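Side-chain contacts in exosome complex component Rrp42 (Archaeoglobus fulgidus, PDB 3M7N), which is probably a non-catalytic component of the archaeal RNA-degrading exosome that helps to structure the active site of its partner Rrp41: residues D8-Y13 against S201-S206; N21-I24 against G28-E31. All coordinates share one frame; numbering follows the deposited sequence.

Interaction 1 (D8-Y13 against S201-S206); sequences DIKRDY and SREEMS
Lys10 lays its ammonium group over the carboxylate of Glu203: NZ meets OE1 at 2.9 Å from above the carboxylate plane, 46° out of it, and OE2 lies 3.3 Å from NZ. The other flat group, the guanidinium of Arg11, has the carbonyl oxygen of Ser206 at its edge, near its plane. That oxygen is touched by the aliphatic chain, Arg11 CD lying 3.3 Å from Ser206 O, while the charged end runs on past it: NE is hydrogen-bonded to Val207 O and NH2 forms a salt bridge with an acidic side chain of another protein chain. Lysine suits its place because the chain can fold back: it leaves the helix with CG anti to the backbone N (chi1 178°) and then bends at chi2 and chi3, which brings CD and CE over the carboxylate before NZ closes the ion pair. This contact sets the N-terminal helix 4-19 against the short helix 202-205, a single turn whose start is fixed by a capping box: Ser201 OG accepts from Glu204 N (3.2 Å), and Glu204 OE2 accepts from Ser201 N (2.8 Å). At the other end of the turn, Ser206 lies against the long helix, its OG 3.3 Å from Arg11 CA. A small residue fits here, where the backbones come nearest, with 5.1 Å between Arg11 CA and Ser206 CA. Its hydroxyl donates back within the turn to Glu203 O at 2.8 Å, nearly along the C=O axis, and the same carbonyl also accepts from Ser206 N.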
# COMPACT_ATOMS: atom_id res chain seq x y z
N ASP H 8 -26.60 -12.40 1.77
CA ASP H 8 -26.95 -13.67 1.15
C ASP H 8 -28.40 -14.08 1.43
O ASP H 8 -29.09 -14.63 0.56
CB ASP H 8 -25.98 -14.77 1.60
CG ASP H 8 -24.60 -14.62 0.98
OD1 ASP H 8 -23.68 -15.32 1.43
OD2 ASP H 8 -24.45 -13.81 0.03
N ILE H 9 -28.86 -13.83 2.65
CA ILE H 9 -30.21 -14.22 3.03
C ILE H 9 -31.19 -13.30 2.34
O ILE H 9 -32.22 -13.74 1.83
CB ILE H 9 -30.41 -14.16 4.55
CG1 ILE H 9 -29.57 -15.25 5.23
CG2 ILE H 9 -31.90 -14.30 4.91
CD1 ILE H 9 -29.79 -16.63 4.66
N LYS H 10 -30.83 -12.02 2.30
CA LYS H 10 -31.61 -11.01 1.61
C LYS H 10 -31.68 -11.32 0.12
O LYS H 10 -32.66 -11.01 -0.55
CB LYS H 10 -31.01 -9.61 1.82
CG LYS H 10 -31.75 -8.52 1.09
CD LYS H 10 -33.09 -8.27 1.75
CE LYS H 10 -32.84 -7.85 3.18
NZ LYS H 10 -34.05 -7.23 3.79
N ARG H 11 -30.62 -11.93 -0.41
CA ARG H 11 -30.62 -12.37 -1.78
C ARG H 11 -31.71 -13.42 -2.01
O ARG H 11 -32.46 -13.36 -2.99
CB ARG H 11 -29.24 -12.90 -2.18
CG ARG H 11 -29.16 -13.40 -3.62
CD ARG H 11 -27.71 -13.52 -4.08
NE ARG H 11 -27.63 -14.16 -5.39
CZ ARG H 11 -27.76 -15.47 -5.58
NH1 ARG H 11 -27.67 -15.97 -6.80
NH2 ARG H 11 -27.98 -16.29 -4.55
N ASP H 12 -31.80 -14.39 -1.10
CA ASP H 12 -32.85 -15.39 -1.20
C ASP H 12 -34.24 -14.76 -1.21
O ASP H 12 -35.11 -15.21 -1.94
CB ASP H 12 -32.75 -16.39 -0.05
CG ASP H 12 -31.64 -17.40 -0.25
OD1 ASP H 12 -31.38 -18.18 0.69
OD2 ASP H 12 -31.02 -17.42 -1.34
N TYR H 13 -34.44 -13.73 -0.39
CA TYR H 13 -35.74 -13.09 -0.28
C TYR H 13 -36.14 -12.38 -1.58
O TYR H 13 -37.25 -12.57 -2.09
CB TYR H 13 -35.77 -12.12 0.89
CG TYR H 13 -37.15 -11.57 1.13
CD1 TYR H 13 -38.19 -12.41 1.49
CD2 TYR H 13 -37.42 -10.21 0.99
CE1 TYR H 13 -39.47 -11.91 1.70
CE2 TYR H 13 -38.69 -9.71 1.20
CZ TYR H 13 -39.71 -10.57 1.55
OH TYR H 13 -40.98 -10.07 1.77
N SER H 201 -32.90 -1.13 -5.76
CA SER H 201 -32.56 -0.69 -4.43
C SER H 201 -31.28 -1.43 -3.98
O SER H 201 -30.84 -2.39 -4.63
CB SER H 201 -33.72 -0.96 -3.46
OG SER H 201 -33.91 -2.35 -3.22
N ARG H 202 -30.70 -0.99 -2.87
CA ARG H 202 -29.54 -1.67 -2.30
C ARG H 202 -29.92 -3.10 -1.92
O ARG H 202 -29.16 -4.04 -2.18
CB ARG H 202 -28.97 -0.87 -1.12
CG ARG H 202 -27.85 -1.54 -0.33
CD ARG H 202 -26.93 -0.49 0.30
NE ARG H 202 -26.17 -1.01 1.44
CZ ARG H 202 -25.42 -0.27 2.27
NH1 ARG H 202 -24.80 -0.85 3.28
NH2 ARG H 202 -25.29 1.04 2.10
N GLU H 203 -31.10 -3.28 -1.36
CA GLU H 203 -31.55 -4.61 -0.99
C GLU H 203 -31.58 -5.52 -2.21
O GLU H 203 -31.17 -6.67 -2.15
CB GLU H 203 -32.92 -4.55 -0.36
CG GLU H 203 -32.94 -3.79 0.94
CD GLU H 203 -33.86 -4.41 1.95
OE1 GLU H 203 -33.50 -4.43 3.14
OE2 GLU H 203 -34.94 -4.90 1.56
N GLU H 204 -32.05 -4.98 -3.33
CA GLU H 204 -32.08 -5.76 -4.55
C GLU H 204 -30.67 -6.08 -5.04
O GLU H 204 -30.44 -7.14 -5.60
CB GLU H 204 -32.94 -5.09 -5.64
CG GLU H 204 -34.44 -5.12 -5.33
CD GLU H 204 -35.25 -4.16 -6.20
OE1 GLU H 204 -36.44 -4.46 -6.48
OE2 GLU H 204 -34.70 -3.11 -6.59
N MET H 205 -29.73 -5.16 -4.83
CA MET H 205 -28.37 -5.39 -5.27
C MET H 205 -27.72 -6.58 -4.54
O MET H 205 -26.70 -7.08 -4.96
CB MET H 205 -27.51 -4.13 -5.09
CG MET H 205 -27.88 -2.95 -6.01
SD MET H 205 -27.87 -3.30 -7.78
CE MET H 205 -26.16 -3.82 -8.01
N SER H 206 -28.33 -7.04 -3.45
CA SER H 206 -27.82 -8.21 -2.77
C SER H 206 -27.71 -9.40 -3.73
O SER H 206 -26.98 -10.34 -3.49
CB SER H 206 -28.73 -8.58 -1.62
OG SER H 206 -29.93 -9.13 -2.14

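Interaction 2 (N21-I24 against G28-E31); sequences NERI and GFDE
Arg23 and Gly28 share the one hydrogen bond between these segments: Arg23 NH2 donates to Gly28 O at 2.9 Å, with an N-H...acceptor angle of 145° and the oxygen 18° out of the guanidinium plane. The chain is bent at chi3, which swings the guanidinium round while CD stays 3.4 Å from Gly28 O. Gly28 opens a type I beta turn that ends at Glu31, and its carbonyl also accepts a weak backbone bond from Glu31 N. A side-chain bond supports the same turn, Gly28 N donating to Glu31 OE1 at 2.8 Å.

The van der Waals part belongs to Phe29. The arginine chain and the ring run alongside in opposite senses, the guanidinium plane 17° from the ring plane, but the touching is done by methylene: Arg23 CG is 3.8 Å from Phe29 CE2. At the far end of the ring, CE1 lies 3.5 Å from Asn21 OD1, and Glu22 N approaches the ring edge near its plane. Asn21 has positive phi, being the C-prime residue of the Schellman motif that ends helix 4-19, a conformation asparagine tolerates well. Phenylalanine suits its own position because it also covers Leu18 of that helix and Leu197 of strand 195-198.

Further polar partners lie outside the two segments: Arg23 NE forms a salt bridge with Glu204, NH1 donates to Val198 O, and Glu22 pairs with Lys17. With all three nitrogens of its guanidinium engaged by separate acceptors, the buried Arg23 is probably held in one rotation and its positive charge compensated chiefly by Glu204, while the uncharged carbonyl of Gly28 takes a third N-H.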
# COMPACT_ATOMS: atom_id res chain seq x y z
N ASN H 21 -42.92 -13.14 -9.64
CA ASN H 21 -43.15 -11.92 -10.44
C ASN H 21 -43.39 -10.61 -9.66
O ASN H 21 -44.18 -9.75 -10.09
CB ASN H 21 -44.31 -12.16 -11.42
CG ASN H 21 -44.45 -11.06 -12.43
OD1 ASN H 21 -43.49 -10.72 -13.12
ND2 ASN H 21 -45.65 -10.47 -12.51
N GLU H 22 -42.72 -10.44 -8.53
CA GLU H 22 -42.89 -9.26 -7.70
C GLU H 22 -41.55 -8.68 -7.25
O GLU H 22 -40.57 -9.40 -7.15
CB GLU H 22 -43.70 -9.60 -6.45
CG GLU H 22 -45.16 -9.84 -6.72
CD GLU H 22 -45.90 -10.27 -5.49
OE1 GLU H 22 -45.22 -10.61 -4.50
OE2 GLU H 22 -47.15 -10.26 -5.49
N ARG H 23 -41.54 -7.39 -6.97
CA ARG H 23 -40.40 -6.77 -6.29
C ARG H 23 -40.68 -6.61 -4.79
O ARG H 23 -41.85 -6.55 -4.34
CB ARG H 23 -40.05 -5.42 -6.92
CG ARG H 23 -39.52 -5.53 -8.33
CD ARG H 23 -39.34 -4.16 -8.96
NE ARG H 23 -38.06 -3.56 -8.62
CZ ARG H 23 -37.49 -2.58 -9.32
NH1 ARG H 23 -36.30 -2.08 -8.97
NH2 ARG H 23 -38.11 -2.09 -10.39
N ILE H 24 -39.60 -6.55 -4.02
CA ILE H 24 -39.60 -6.30 -2.57
C ILE H 24 -40.61 -5.27 -2.08
O ILE H 24 -41.33 -5.50 -1.11
CB ILE H 24 -38.23 -5.76 -2.13
CG1 ILE H 24 -37.22 -6.88 -1.94
CG2 ILE H 24 -38.32 -4.98 -0.83
CD1 ILE H 24 -35.88 -6.33 -1.46
N GLY H 28 -43.32 -1.80 -9.96
CA GLY H 28 -43.26 -2.52 -11.21
C GLY H 28 -41.81 -2.67 -11.64
O GLY H 28 -40.91 -2.03 -11.09
N PHE H 29 -41.56 -3.49 -12.65
CA PHE H 29 -40.20 -3.77 -13.06
C PHE H 29 -39.58 -2.67 -13.88
O PHE H 29 -38.39 -2.73 -14.20
CB PHE H 29 -40.13 -5.11 -13.80
CG PHE H 29 -40.34 -6.27 -12.90
CD1 PHE H 29 -41.60 -6.83 -12.76
CD2 PHE H 29 -39.29 -6.78 -12.15
CE1 PHE H 29 -41.81 -7.89 -11.90
CE2 PHE H 29 -39.50 -7.84 -11.29
CZ PHE H 29 -40.77 -8.40 -11.16
N ASP H 30 -40.37 -1.66 -14.20
CA ASP H 30 -39.89 -0.53 -14.99
C ASP H 30 -40.15 0.77 -14.24
O ASP H 30 -40.15 1.86 -14.83
CB ASP H 30 -40.57 -0.52 -16.34
CG ASP H 30 -42.09 -0.42 -16.23
OD1 ASP H 30 -42.65 -0.67 -15.14
OD2 ASP H 30 -42.72 -0.05 -17.25
N GLU H 31 -40.33 0.65 -12.92
CA GLU H 31 -40.71 1.79 -12.07
C GLU H 31 -39.59 2.35 -11.16
O GLU H 31 -39.10 1.65 -10.27
CB GLU H 31 -41.93 1.41 -11.21
CG GLU H 31 -42.40 2.50 -10.30
CD GLU H 31 -43.58 2.08 -9.44
OE1 GLU H 31 -44.04 0.92 -9.58
OE2 GLU H 31 -44.03 2.90 -8.61

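Overall arrangement
Interactions 1 and 2 lie on the same side of the chain's centre, their own centres about 14 Å apart, and both involve the N-terminal part. Helix 4-19 supplies one side of interaction 1; the loop that follows it, leading to strand 35-39, supplies both segments of interaction 2. Residues 201-206, which follow strand 195-198 within the range of the second exoribonuclease family domain, come much later. The two surface contacts meet directly through the salt bridge of Glu204 OE1 with Arg23 NE (2.8 Å), an ion pair between buried residues, and the packing of Glu203 on Ile24. The N-terminal helix and loop are thus held to the region next to strand 195-198 of the four-stranded antiparallel sheet.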